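Local coordinates for putative CRISPR-associated endoribonuclease-like protein Cas6nc (Pyrococcus horikoshii, PDB 3QJL) that binds CRISPR RNA as a Cas6-family RAMP protein of the prokaryotic antiviral defence, pairing into a dimer when crystallized with it, at residues W54-I59 against V79-S84; I187-F192 against S207-R212. One frame throughout, in Å; residues are numbered along the deposited sequence.

Contact 1: W54-I59 against V79-S84. With nucleotides of chain D; nucleotides of chain B.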
loop_
_atom_site.group_PDB
_atom_site.type_symbol
_atom_site.label_atom_id
_atom_site.label_comp_id
_atom_site.label_asym_id
_atom_site.label_seq_id
_atom_site.Cartn_x
_atom_site.Cartn_y
_atom_site.Cartn_z
ATOM N N TRP A 54 -21.479 15.964 1.413
ATOM C CA TRP A 54 -21.007 15.326 0.193
ATOM C C TRP A 54 -19.574 14.807 0.346
ATOM O O TRP A 54 -18.938 15.023 1.371
ATOM C CB TRP A 54 -21.064 16.339 -0.946
ATOM C CG TRP A 54 -20.177 17.523 -0.703
ATOM C CD1 TRP A 54 -20.148 18.320 0.411
ATOM C CD2 TRP A 54 -19.188 18.046 -1.594
ATOM N NE1 TRP A 54 -19.199 19.307 0.261
ATOM C CE2 TRP A 54 -18.598 19.159 -0.963
ATOM C CE3 TRP A 54 -18.746 17.680 -2.868
ATOM C CZ2 TRP A 54 -17.595 19.907 -1.560
ATOM C CZ3 TRP A 54 -17.741 18.419 -3.456
ATOM C CH2 TRP A 54 -17.177 19.521 -2.807
ATOM N N THR A 55 -19.075 14.135 -0.687
ATOM C CA THR A 55 -17.676 13.749 -0.755
ATOM C C THR A 55 -17.164 13.962 -2.148
ATOM O O THR A 55 -17.935 14.143 -3.091
ATOM C CB THR A 55 -17.450 12.253 -0.538
ATOM O OG1 THR A 55 -18.366 11.742 0.429
ATOM C CG2 THR A 55 -16.049 12.033 -0.066
ATOM N N PHE A 56 -15.847 13.911 -2.281
ATOM C CA PHE A 56 -15.250 13.706 -3.583
ATOM C C PHE A 56 -13.974 12.914 -3.405
ATOM O O PHE A 56 -13.356 12.986 -2.367
ATOM C CB PHE A 56 -15.020 15.023 -4.327
ATOM C CG PHE A 56 -14.062 15.967 -3.648
ATOM C CD1 PHE A 56 -14.514 16.873 -2.701
ATOM C CD2 PHE A 56 -12.720 15.987 -4.002
ATOM C CE1 PHE A 56 -13.642 17.768 -2.099
ATOM C CE2 PHE A 56 -11.845 16.873 -3.405
ATOM C CZ PHE A 56 -12.308 17.769 -2.452
ATOM N N SER A 57 -13.608 12.149 -4.424
ATOM C CA SER A 57 -12.461 11.256 -4.381
ATOM C C SER A 57 -11.114 11.970 -4.568
ATOM O O SER A 57 -11.066 13.188 -4.692
ATOM C CB SER A 57 -12.620 10.241 -5.498
ATOM O OG SER A 57 -12.433 10.884 -6.738
ATOM N N ARG A 58 -10.022 11.204 -4.589
ATOM C CA ARG A 58 -8.743 11.741 -5.045
ATOM C C ARG A 58 -8.935 12.032 -6.522
ATOM O O ARG A 58 -9.866 11.532 -7.141
ATOM C CB ARG A 58 -7.586 10.732 -4.902
ATOM C CG ARG A 58 -7.535 9.935 -3.604
ATOM C CD ARG A 58 -6.101 9.779 -3.039
ATOM N NE ARG A 58 -5.336 8.699 -3.665
ATOM C CZ ARG A 58 -4.213 8.183 -3.160
ATOM N NH1 ARG A 58 -3.712 8.634 -2.009
ATOM N NH2 ARG A 58 -3.586 7.203 -3.801
ATOM N N ILE A 59 -8.053 12.834 -7.095
ATOM C CA ILE A 59 -8.041 12.980 -8.534
ATOM C C ILE A 59 -7.367 11.739 -9.106
ATOM O O ILE A 59 -6.175 11.521 -8.914
ATOM C CB ILE A 59 -7.230 14.221 -8.930
ATOM C CG1 ILE A 59 -7.945 15.482 -8.439
ATOM C CG2 ILE A 59 -6.988 14.256 -10.425
ATOM C CD1 ILE A 59 -7.170 16.756 -8.649
ATOM N N VAL A 79 -7.573 13.189 -16.508
ATOM C CA VAL A 79 -7.716 12.672 -15.161
ATOM C C VAL A 79 -9.178 12.806 -14.756
ATOM O O VAL A 79 -9.858 13.707 -15.223
ATOM C CB VAL A 79 -6.842 13.463 -14.185
ATOM C CG1 VAL A 79 -5.388 13.247 -14.497
ATOM C CG2 VAL A 79 -7.169 14.948 -14.250
ATOM N N SER A 80 -9.669 11.941 -13.881
ATOM C CA SER A 80 -11.061 12.026 -13.467
ATOM C C SER A 80 -11.144 12.425 -12.008
ATOM O O SER A 80 -10.203 12.242 -11.251
ATOM C CB SER A 80 -11.768 10.692 -13.680
ATOM O OG SER A 80 -11.086 9.948 -14.657
ATOM N N LEU A 81 -12.268 12.999 -11.620
ATOM C CA LEU A 81 -12.508 13.315 -10.231
ATOM C C LEU A 81 -13.938 12.935 -9.927
ATOM O O LEU A 81 -14.851 13.505 -10.503
ATOM C CB LEU A 81 -12.329 14.806 -10.033
ATOM C CG LEU A 81 -12.849 15.391 -8.732
ATOM C CD1 LEU A 81 -11.798 15.274 -7.655
ATOM C CD2 LEU A 81 -13.223 16.840 -8.941
ATOM N N TYR A 82 -14.152 11.993 -9.020
ATOM C CA TYR A 82 -15.506 11.535 -8.742
ATOM C C TYR A 82 -16.110 12.286 -7.576
ATOM O O TYR A 82 -15.433 12.524 -6.583
ATOM C CB TYR A 82 -15.508 10.042 -8.458
ATOM C CG TYR A 82 -15.017 9.255 -9.632
ATOM C CD1 TYR A 82 -13.679 8.925 -9.756
ATOM C CD2 TYR A 82 -15.884 8.860 -10.631
ATOM C CE1 TYR A 82 -13.223 8.213 -10.836
ATOM C CE2 TYR A 82 -15.435 8.146 -11.712
ATOM C CZ TYR A 82 -14.105 7.826 -11.812
ATOM O OH TYR A 82 -13.654 7.116 -12.896
ATOM N N ILE A 83 -17.381 12.660 -7.700
ATOM C CA ILE A 83 -18.070 13.431 -6.673
ATOM C C ILE A 83 -19.358 12.709 -6.320
ATOM O O ILE A 83 -19.990 12.137 -7.193
ATOM C CB ILE A 83 -18.379 14.845 -7.196
ATOM C CG1 ILE A 83 -17.095 15.500 -7.704
ATOM C CG2 ILE A 83 -19.038 15.708 -6.126
ATOM C CD1 ILE A 83 -17.245 16.947 -8.081
ATOM N N SER A 84 -19.758 12.724 -5.056
ATOM C CA SER A 84 -20.940 11.964 -4.649
ATOM C C SER A 84 -21.773 12.716 -3.616
ATOM O O SER A 84 -21.268 13.599 -2.927
ATOM C CB SER A 84 -20.516 10.590 -4.108
ATOM O OG SER A 84 -21.624 9.777 -3.759
ATOM P P A D 6 1.700 4.971 -7.007
ATOM O OP1 A D 6 0.621 3.959 -6.952
ATOM O OP2 A D 6 1.626 6.032 -8.034
ATOM O "O5'" A D 6 1.890 5.622 -5.572
ATOM C "C5'" A D 6 2.958 6.522 -5.309
ATOM C "C4'" A D 6 2.650 7.427 -4.140
ATOM O "O4'" A D 6 1.714 8.446 -4.568
ATOM C "C3'" A D 6 2.013 6.744 -2.934
ATOM O "O3'" A D 6 2.435 7.405 -1.736
ATOM C "C2'" A D 6 0.524 6.992 -3.152
ATOM O "O2'" A D 6 -0.239 6.975 -1.968
ATOM C "C1'" A D 6 0.526 8.373 -3.808
ATOM N N9 A D 6 -0.592 8.604 -4.726
ATOM C C8 A D 6 -1.019 7.784 -5.743
ATOM N N7 A D 6 -2.032 8.249 -6.448
ATOM C C5 A D 6 -2.283 9.473 -5.858
ATOM C C6 A D 6 -3.238 10.458 -6.143
ATOM N N6 A D 6 -4.141 10.351 -7.121
ATOM N N1 A D 6 -3.221 11.570 -5.379
ATOM C C2 A D 6 -2.310 11.670 -4.396
ATOM N N3 A D 6 -1.368 10.808 -4.023
ATOM C C4 A D 6 -1.403 9.716 -4.807
ATOM O "O5'" G B 1 -16.746 4.723 -14.193
ATOM C "C5'" G B 1 -16.059 3.472 -14.206
ATOM C "C4'" G B 1 -14.830 3.500 -13.326
ATOM O "O4'" G B 1 -15.079 4.389 -12.201
ATOM C "C3'" G B 1 -14.425 2.151 -12.728
ATOM O "O3'" G B 1 -12.995 2.084 -12.581
ATOM C "C2'" G B 1 -15.081 2.191 -11.344
ATOM O "O2'" G B 1 -14.483 1.352 -10.373
ATOM C "C1'" G B 1 -14.950 3.675 -10.984
ATOM N N9 G B 1 -15.983 4.164 -10.054
ATOM C C8 G B 1 -15.831 5.193 -9.152
ATOM N N7 G B 1 -16.899 5.428 -8.440
ATOM C C5 G B 1 -17.823 4.503 -8.901
ATOM C C6 G B 1 -19.164 4.282 -8.502
ATOM O O6 G B 1 -19.811 4.880 -7.633
ATOM N N1 G B 1 -19.765 3.249 -9.219
ATOM C C2 G B 1 -19.151 2.513 -10.200
ATOM N N2 G B 1 -19.901 1.554 -10.773
ATOM N N3 G B 1 -17.895 2.711 -10.583
ATOM C C4 G B 1 -17.286 3.715 -9.900
#
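Leu81 reaches across to Phe56 and Ile59, and its CD1 branch makes the apolar touches: it lies 3.8 Å from Phe56 CD2, obliquely to the ring, and 3.9 Å from Ile59 CG1. CG anti to the backbone N (chi1 166°) brings the CD1 end of Leu81 close to these two neighbours. Ile83 continues the same face: its CG1 packs against Phe56 CB, while its CG2 branch meets the Trp54 indole at its edge, in the ring plane, 3.8 Å from CE3, the two side chains running alongside each other. At the far end the Ile59 and Val79 side chains cross at a slant, CG2 of Ile59 against CB of Val79.

The backbones are antiparallel, their axes 162° apart. Thr55 and Ser84 form a hydrogen-bonded pair, Phe56 and Ile83 a non-hydrogen-bonded one. Ser57 N donates to Tyr82 O (2.9 Å), but the return bond departs from the regular pattern: Tyr82 N goes to Ser57 OG (3.1 Å), while this hydroxyl donates to Arg58 O. A chi1 of 70° holds OG over the serine's own backbone, and OG also sits at the edge of the Tyr82 ring.

RNA meets the pair at two places. C8 of G1 of chain B lies over the centre of one Tyr82 face. At the end of segment 54-59, C5 of A6 of chain D lies 3.3 Å above the plane of the Arg58 guanidinium, offset toward its rim, and N6 of that adenine donates to Ile59 O (3.0 Å).

In the ferredoxin-like N-terminal domain, strand 55-60 is an outer strand of the five-stranded antiparallel sheet, and strand 79-85 is its inner neighbour, bonded beyond to strand 5-13. Helix 25-39 packs on Trp54, Phe56 and Ile83, and helix 88-100 on Trp54 and Ile83.

Contact 2: I187-F192 against S207-R212. With nucleotides of chain B.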
loop_
_atom_site.group_PDB
_atom_site.type_symbol
_atom_site.label_atom_id
_atom_site.label_comp_id
_atom_site.label_asym_id
_atom_site.label_seq_id
_atom_site.Cartn_x
_atom_site.Cartn_y
_atom_site.Cartn_z
ATOM N N ILE A 187 -16.693 -2.558 10.814
ATOM C CA ILE A 187 -15.899 -2.720 9.607
ATOM C C ILE A 187 -14.681 -3.567 9.944
ATOM O O ILE A 187 -14.106 -3.426 11.019
ATOM C CB ILE A 187 -15.428 -1.369 9.037
ATOM C CG1 ILE A 187 -14.172 -0.904 9.760
ATOM C CG2 ILE A 187 -16.524 -0.316 9.137
ATOM C CD1 ILE A 187 -13.569 0.325 9.146
ATOM N N GLU A 188 -14.291 -4.472 9.058
ATOM C CA GLU A 188 -13.004 -5.122 9.259
ATOM C C GLU A 188 -12.044 -4.873 8.102
ATOM O O GLU A 188 -12.370 -5.117 6.936
ATOM C CB GLU A 188 -13.125 -6.607 9.626
ATOM C CG GLU A 188 -13.384 -7.557 8.481
ATOM C CD GLU A 188 -13.207 -9.003 8.910
ATOM O OE1 GLU A 188 -12.374 -9.258 9.819
ATOM O OE2 GLU A 188 -13.905 -9.880 8.351
ATOM N N VAL A 189 -10.870 -4.354 8.451
ATOM C CA VAL A 189 -9.866 -3.956 7.488
ATOM C C VAL A 189 -9.349 -5.167 6.724
ATOM O O VAL A 189 -9.222 -6.253 7.277
ATOM C CB VAL A 189 -8.709 -3.285 8.217
ATOM C CG1 VAL A 189 -7.575 -2.981 7.271
ATOM C CG2 VAL A 189 -9.197 -2.041 8.878
ATOM N N LEU A 190 -9.052 -4.974 5.449
ATOM C CA LEU A 190 -8.565 -6.043 4.591
ATOM C C LEU A 190 -7.218 -5.654 4.045
ATOM O O LEU A 190 -6.283 -6.416 4.100
ATOM C CB LEU A 190 -9.549 -6.383 3.478
ATOM C CG LEU A 190 -10.893 -6.902 3.987
ATOM C CD1 LEU A 190 -11.741 -7.487 2.863
ATOM C CD2 LEU A 190 -10.649 -7.935 5.056
ATOM N N LYS A 191 -7.156 -4.509 3.394
ATOM C CA LYS A 191 -5.881 -3.941 2.978
ATOM C C LYS A 191 -5.822 -2.553 3.598
ATOM O O LYS A 191 -6.775 -1.795 3.497
ATOM C CB LYS A 191 -5.841 -3.850 1.454
ATOM C CG LYS A 191 -4.532 -3.417 0.845
ATOM C CD LYS A 191 -4.629 -3.513 -0.674
ATOM C CE LYS A 191 -3.296 -3.288 -1.368
ATOM N NZ LYS A 191 -2.428 -4.512 -1.295
ATOM N N PHE A 192 -4.749 -2.243 4.319
ATOM C CA PHE A 192 -4.686 -0.960 5.017
ATOM C C PHE A 192 -3.394 -0.167 4.851
ATOM O O PHE A 192 -2.299 -0.725 4.872
ATOM C CB PHE A 192 -4.976 -1.147 6.509
ATOM C CG PHE A 192 -4.605 0.041 7.348
ATOM C CD1 PHE A 192 -5.493 1.090 7.517
ATOM C CD2 PHE A 192 -3.367 0.114 7.962
ATOM C CE1 PHE A 192 -5.154 2.185 8.286
ATOM C CE2 PHE A 192 -3.023 1.206 8.732
ATOM C CZ PHE A 192 -3.918 2.244 8.894
ATOM N N SER A 207 -6.848 6.905 6.448
ATOM C CA SER A 207 -6.595 5.557 5.970
ATOM C C SER A 207 -6.995 5.386 4.505
ATOM O O SER A 207 -8.083 5.789 4.102
ATOM C CB SER A 207 -7.357 4.551 6.836
ATOM O OG SER A 207 -7.561 5.066 8.142
ATOM N N LEU A 208 -6.102 4.808 3.710
ATOM C CA LEU A 208 -6.467 4.280 2.413
ATOM C C LEU A 208 -6.567 2.781 2.588
ATOM O O LEU A 208 -5.564 2.114 2.784
ATOM C CB LEU A 208 -5.392 4.576 1.386
ATOM C CG LEU A 208 -4.976 6.022 1.219
ATOM C CD1 LEU A 208 -3.744 6.079 0.331
ATOM C CD2 LEU A 208 -6.111 6.825 0.628
ATOM N N MET A 209 -7.766 2.236 2.499
ATOM C CA MET A 209 -7.956 0.856 2.881
ATOM C C MET A 209 -9.020 0.182 2.033
ATOM O O MET A 209 -9.864 0.845 1.414
ATOM C CB MET A 209 -8.376 0.806 4.346
ATOM C CG MET A 209 -9.616 1.620 4.621
ATOM S SD MET A 209 -10.071 1.712 6.355
ATOM C CE MET A 209 -9.483 0.103 6.846
ATOM N N VAL A 210 -8.968 -1.146 2.003
ATOM C CA VAL A 210 -10.085 -1.931 1.508
ATOM C C VAL A 210 -10.668 -2.585 2.740
ATOM O O VAL A 210 -9.930 -3.210 3.488
ATOM C CB VAL A 210 -9.620 -3.004 0.534
ATOM C CG1 VAL A 210 -10.695 -4.055 0.361
ATOM C CG2 VAL A 210 -9.252 -2.374 -0.791
ATOM N N PHE A 211 -11.962 -2.412 2.990
ATOM C CA PHE A 211 -12.556 -2.989 4.192
ATOM C C PHE A 211 -13.918 -3.604 3.925
ATOM O O PHE A 211 -14.524 -3.352 2.888
ATOM C CB PHE A 211 -12.665 -1.950 5.295
ATOM C CG PHE A 211 -13.528 -0.778 4.944
ATOM C CD1 PHE A 211 -13.051 0.234 4.132
ATOM C CD2 PHE A 211 -14.815 -0.678 5.446
ATOM C CE1 PHE A 211 -13.842 1.321 3.822
ATOM C CE2 PHE A 211 -15.609 0.395 5.141
ATOM C CZ PHE A 211 -15.126 1.401 4.323
ATOM N N ARG A 212 -14.381 -4.435 4.855
ATOM C CA ARG A 212 -15.700 -5.027 4.746
ATOM C C ARG A 212 -16.614 -4.404 5.771
ATOM O O ARG A 212 -16.265 -4.296 6.945
ATOM C CB ARG A 212 -15.683 -6.539 4.940
ATOM C CG ARG A 212 -17.094 -7.105 5.106
ATOM C CD ARG A 212 -17.157 -8.619 5.079
ATOM N NE ARG A 212 -16.501 -9.157 3.897
ATOM C CZ ARG A 212 -15.284 -9.687 3.917
ATOM N NH1 ARG A 212 -14.615 -9.748 5.065
ATOM N NH2 ARG A 212 -14.740 -10.161 2.801
ATOM P P A B 7 -1.786 -4.851 5.016
ATOM O OP1 A B 7 -2.601 -4.059 4.076
ATOM O OP2 A B 7 -0.466 -4.318 5.438
ATOM O "O5'" A B 7 -2.648 -5.213 6.292
ATOM C "C5'" A B 7 -4.049 -5.359 6.205
ATOM C "C4'" A B 7 -4.553 -6.320 7.245
ATOM O "O4'" A B 7 -4.144 -7.664 6.894
ATOM C "C3'" A B 7 -4.011 -6.104 8.649
ATOM O "O3'" A B 7 -4.771 -5.170 9.378
ATOM C "C2'" A B 7 -4.042 -7.497 9.248
ATOM O "O2'" A B 7 -5.339 -7.811 9.704
ATOM C "C1'" A B 7 -3.740 -8.366 8.037
ATOM N N9 A B 7 -2.300 -8.666 7.907
ATOM C C8 A B 7 -1.488 -8.330 6.856
ATOM N N7 A B 7 -0.246 -8.731 6.988
ATOM C C5 A B 7 -0.237 -9.381 8.214
ATOM C C6 A B 7 0.781 -10.026 8.927
ATOM N N6 A B 7 2.043 -10.150 8.509
ATOM N N1 A B 7 0.452 -10.563 10.113
ATOM C C2 A B 7 -0.803 -10.452 10.549
ATOM N N3 A B 7 -1.852 -9.872 9.978
ATOM C C4 A B 7 -1.498 -9.355 8.791
ATOM P P C B 5 -5.757 -4.268 -4.744
ATOM O OP1 C B 5 -4.877 -3.075 -4.735
ATOM O OP2 C B 5 -5.138 -5.614 -4.797
ATOM O "O5'" C B 5 -6.776 -4.186 -3.530
ATOM C "C5'" C B 5 -7.614 -5.283 -3.202
ATOM C "C4'" C B 5 -7.277 -5.838 -1.845
ATOM O "O4'" C B 5 -8.500 -6.241 -1.176
ATOM C "C3'" C B 5 -6.365 -7.058 -1.856
ATOM O "O3'" C B 5 -5.505 -7.012 -0.719
ATOM C "C2'" C B 5 -7.353 -8.213 -1.716
ATOM O "O2'" C B 5 -6.809 -9.386 -1.158
ATOM C "C1'" C B 5 -8.423 -7.602 -0.816
ATOM N N1 C B 5 -9.767 -8.187 -0.990
ATOM C C2 C B 5 -10.268 -9.055 -0.011
ATOM O O2 C B 5 -9.562 -9.340 0.975
ATOM N N3 C B 5 -11.509 -9.569 -0.173
ATOM C C4 C B 5 -12.240 -9.252 -1.249
ATOM N N4 C B 5 -13.455 -9.798 -1.356
ATOM C C5 C B 5 -11.756 -8.366 -2.254
ATOM C C6 C B 5 -10.529 -7.857 -2.083
ATOM P P A B 6 -4.031 -7.654 -0.789
ATOM O OP1 A B 6 -3.336 -7.046 -1.943
ATOM O OP2 A B 6 -4.195 -9.118 -0.753
ATOM O "O5'" A B 6 -3.370 -7.156 0.565
ATOM C "C5'" A B 6 -4.003 -7.405 1.816
ATOM C "C4'" A B 6 -2.999 -7.572 2.937
ATOM O "O4'" A B 6 -2.343 -8.855 2.800
ATOM C "C3'" A B 6 -1.891 -6.526 2.986
ATOM O "O3'" A B 6 -1.527 -6.288 4.341
ATOM C "C2'" A B 6 -0.745 -7.216 2.259
ATOM O "O2'" A B 6 0.537 -6.745 2.606
ATOM C "C1'" A B 6 -0.945 -8.675 2.669
ATOM N N9 A B 6 -0.464 -9.643 1.678
ATOM C C8 A B 6 -0.889 -9.722 0.378
ATOM N N7 A B 6 -0.326 -10.677 -0.316
ATOM C C5 A B 6 0.531 -11.280 0.584
ATOM C C6 A B 6 1.415 -12.359 0.444
ATOM N N6 A B 6 1.559 -13.029 -0.700
ATOM N N1 A B 6 2.139 -12.729 1.524
ATOM C C2 A B 6 1.973 -12.039 2.652
ATOM N N3 A B 6 1.173 -11.005 2.907
ATOM C C4 A B 6 0.460 -10.661 1.820
#
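Charged groups meet where Glu188 and Arg212 run alongside each other. OE2 of Glu188 comes to the guanidinium edge in a long salt bridge, 3.4 Å from Arg212 NH1, with the two planes 72° apart.

Apolar contacts gather round Phe211, Phe192 and Met209. Phe211 CD2 lies 3.7 Å from Ile187 CB, and Phe192 CE1 rests 3.5 Å from Ser207 CB. Met209 brings its CE near Phe192 CD1, the two side chains meeting at a slant. Pro155 also packs on Phe192 and Met209.

Between Glu188 and Arg212 the backbones pair twice, Glu188 N to Arg212 O and Arg212 N to Glu188 O. Further along, Val210 O receives two N-H groups: Leu190 N at 2.8 Å, nearly in line with the C=O bond, and Lys191 N at 3.1 Å, on a lone pair in the carbonyl plane. Lys191 O takes Val210 N in return. Two residues facing one make this a classic beta bulge, and the chain turns a corner at Leu190 and Lys191, where strand 185-189 gives way to strand 192-197; both pair with the long strand 204-215 of the C-terminal domain.

RNA of chain B lies against this corner. Just after the bulge, Phe192 N donates to OP1 of A7 (2.8 Å). Lys191, extended with CG anti to the backbone N (chi1 -174°) until it bends at chi4, carries NZ to OP1 of A6 (2.8 Å). Leu190 CD1 lies against the C5 base, 3.4 Å from its O2, while Val210 CG1 approaches the O4' of the same nucleotide's ribose.

The centres of the two contacts lie about 19 Å apart, one in each half of the Cas6 chain. Along the sequence they come in series: the 54-59 and 79-84 pair is complete before the 187-192 and 207-212 pair begins. They belong to separate antiparallel sheets, the first in the N-terminal part of Cas6 and the second in the C-terminal part. Contact 1 is buried near the middle of the chain, contact 2 further out. Even so they touch, Arg58 NH1 packing 3.5 Å from Leu208 CD1. Nucleotides of chain B reach both contacts, while chain D adds an adenine nucleotide to contact 1, so bound RNA engages both halves of the protein.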